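CCHC-type domain-containing protein (Trypanosoma brucei brucei, PDB 7C45) trims guide RNA as an RNase D ribonuclease, probably removing nucleotides from the 3' end, and carries two zinc-bound CCHC knuckles. Local coordinates at residues Trp175-Arg178 with Pro179-His183. Sequence-based numbering, arbitrary orientation.
Sequences WDIR and PLPDH
R178 and P179 are joined by a cis peptide bond, bringing their CA atoms to 2.9 Å. I177 to L180 form a type VIb turn, with this bond at its centre, ahead of helix 182-202. L180 comes next, inside the turn. Its side chain runs alongside that of R178, and CD1 lies over the centre of one guanidinium face, 3.8 Å from R178 CZ. Its other methyl, CD2, sits 3.3 Å from I177 O and reaches W175 CE3 at 4.0 Å. P181, at the N-cap position, packs on I177 as well: I177 CD1 meets P181 CD at 3.5 Å, crossing at about a right angle. The R178 chain bends at chi2 (-59°), folding back so that NH1 donates to both W175 O (2.9 Å) and I177 O (2.8 Å). Both acceptors lie in the guanidinium plane, but NH1 stands above each carbonyl plane. NE forms a salt bridge with D74, and NH2 is hydrogen-bonded to S58 OG, which also bonds W175 O. The guanidinium is thus held by two carbonyls, by D74 and S58, and by L180 on one face. D74 probably balances its charge, and both bonds tie the loop beside the RNA-contacting W175 to strands 70-74 and 57-64.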
loop_
_atom_site.group_PDB
_atom_site.type_symbol
_atom_site.label_atom_id
_atom_site.label_comp_id
_atom_site.label_asym_id
_atom_site.label_seq_id
_atom_site.Cartn_x
_atom_site.Cartn_y
_atom_site.Cartn_z
ATOM N N TRP A 175 7.272 1.408 -18.649
ATOM C CA TRP A 175 6.591 2.664 -18.362
ATOM C C TRP A 175 7.205 3.856 -19.080
ATOM O O TRP A 175 6.858 5.004 -18.768
ATOM C CB TRP A 175 6.566 2.902 -16.846
ATOM C CG TRP A 175 5.701 1.903 -16.145
ATOM C CD1 TRP A 175 6.113 0.784 -15.479
ATOM C CD2 TRP A 175 4.272 1.901 -16.084
ATOM N NE1 TRP A 175 5.034 0.100 -14.983
ATOM C CE2 TRP A 175 3.886 0.755 -15.352
ATOM C CE3 TRP A 175 3.278 2.761 -16.571
ATOM C CZ2 TRP A 175 2.558 0.452 -15.090
ATOM C CZ3 TRP A 175 1.956 2.453 -16.329
ATOM C CH2 TRP A 175 1.603 1.313 -15.582
ATOM N N ASP A 176 8.076 3.613 -20.047
ATOM C CA ASP A 176 8.675 4.693 -20.814
ATOM C C ASP A 176 7.843 5.120 -22.019
ATOM O O ASP A 176 8.057 6.221 -22.537
ATOM C CB ASP A 176 10.069 4.289 -21.306
ATOM C CG ASP A 176 10.055 3.023 -22.168
ATOM O OD1 ASP A 176 9.284 2.078 -21.893
ATOM O OD2 ASP A 176 10.856 2.982 -23.108
ATOM N N ILE A 177 6.926 4.279 -22.487
ATOM C CA ILE A 177 6.250 4.566 -23.743
ATOM C C ILE A 177 5.282 5.720 -23.548
ATOM O O ILE A 177 4.628 5.846 -22.504
ATOM C CB ILE A 177 5.520 3.325 -24.284
ATOM C CG1 ILE A 177 4.529 2.791 -23.255
ATOM C CG2 ILE A 177 6.497 2.242 -24.696
ATOM C CD1 ILE A 177 3.609 1.733 -23.824
ATOM N N ARG A 178 5.210 6.587 -24.554
ATOM C CA ARG A 178 4.239 7.681 -24.568
ATOM C C ARG A 178 3.620 7.774 -25.960
ATOM O O ARG A 178 4.311 7.664 -26.963
ATOM C CB ARG A 178 4.879 9.015 -24.188
ATOM C CG ARG A 178 5.281 9.142 -22.728
ATOM C CD ARG A 178 4.074 8.965 -21.802
ATOM N NE ARG A 178 4.425 9.189 -20.407
ATOM C CZ ARG A 178 5.016 8.285 -19.626
ATOM N NH1 ARG A 178 5.316 7.088 -20.100
ATOM N NH2 ARG A 178 5.288 8.580 -18.370
ATOM N N PRO A 179 2.309 7.946 -26.027
ATOM C CA PRO A 179 1.360 7.968 -24.925
ATOM C C PRO A 179 1.245 6.602 -24.281
ATOM O O PRO A 179 1.470 5.599 -24.945
ATOM C CB PRO A 179 0.038 8.341 -25.601
ATOM C CG PRO A 179 0.207 7.833 -27.005
ATOM C CD PRO A 179 1.644 8.054 -27.332
ATOM N N LEU A 180 0.915 6.572 -22.990
ATOM C CA LEU A 180 0.627 5.308 -22.329
ATOM C C LEU A 180 -0.739 4.801 -22.783
ATOM O O LEU A 180 -1.718 5.556 -22.743
ATOM C CB LEU A 180 0.657 5.486 -20.820
ATOM C CG LEU A 180 2.049 5.691 -20.185
ATOM C CD1 LEU A 180 1.931 6.276 -18.789
ATOM C CD2 LEU A 180 2.837 4.380 -20.161
ATOM N N PRO A 181 -0.850 3.549 -23.214
ATOM C CA PRO A 181 -2.170 3.018 -23.573
ATOM C C PRO A 181 -3.134 3.093 -22.399
ATOM O O PRO A 181 -2.729 3.101 -21.234
ATOM C CB PRO A 181 -1.875 1.568 -23.967
ATOM C CG PRO A 181 -0.453 1.563 -24.346
ATOM C CD PRO A 181 0.202 2.542 -23.416
ATOM N N ASP A 182 -4.424 3.159 -22.722
ATOM C CA ASP A 182 -5.445 3.254 -21.685
ATOM C C ASP A 182 -5.280 2.190 -20.607
ATOM O O ASP A 182 -5.409 2.485 -19.412
ATOM C CB ASP A 182 -6.834 3.151 -22.318
ATOM C CG ASP A 182 -7.098 4.254 -23.300
ATOM O OD1 ASP A 182 -6.297 5.214 -23.320
ATOM O OD2 ASP A 182 -8.103 4.165 -24.040
ATOM N N HIS A 183 -5.010 0.942 -21.001
ATOM C CA HIS A 183 -4.939 -0.112 -20.004
ATOM C C HIS A 183 -3.690 0.002 -19.133
ATOM O O HIS A 183 -3.700 -0.488 -18.006
ATOM C CB HIS A 183 -5.021 -1.492 -20.667
ATOM C CG HIS A 183 -3.961 -1.748 -21.690
ATOM N ND1 HIS A 183 -4.030 -1.252 -22.973
ATOM C CD2 HIS A 183 -2.816 -2.465 -21.626
ATOM C CE1 HIS A 183 -2.967 -1.641 -23.651
ATOM N NE2 HIS A 183 -2.214 -2.377 -22.856
#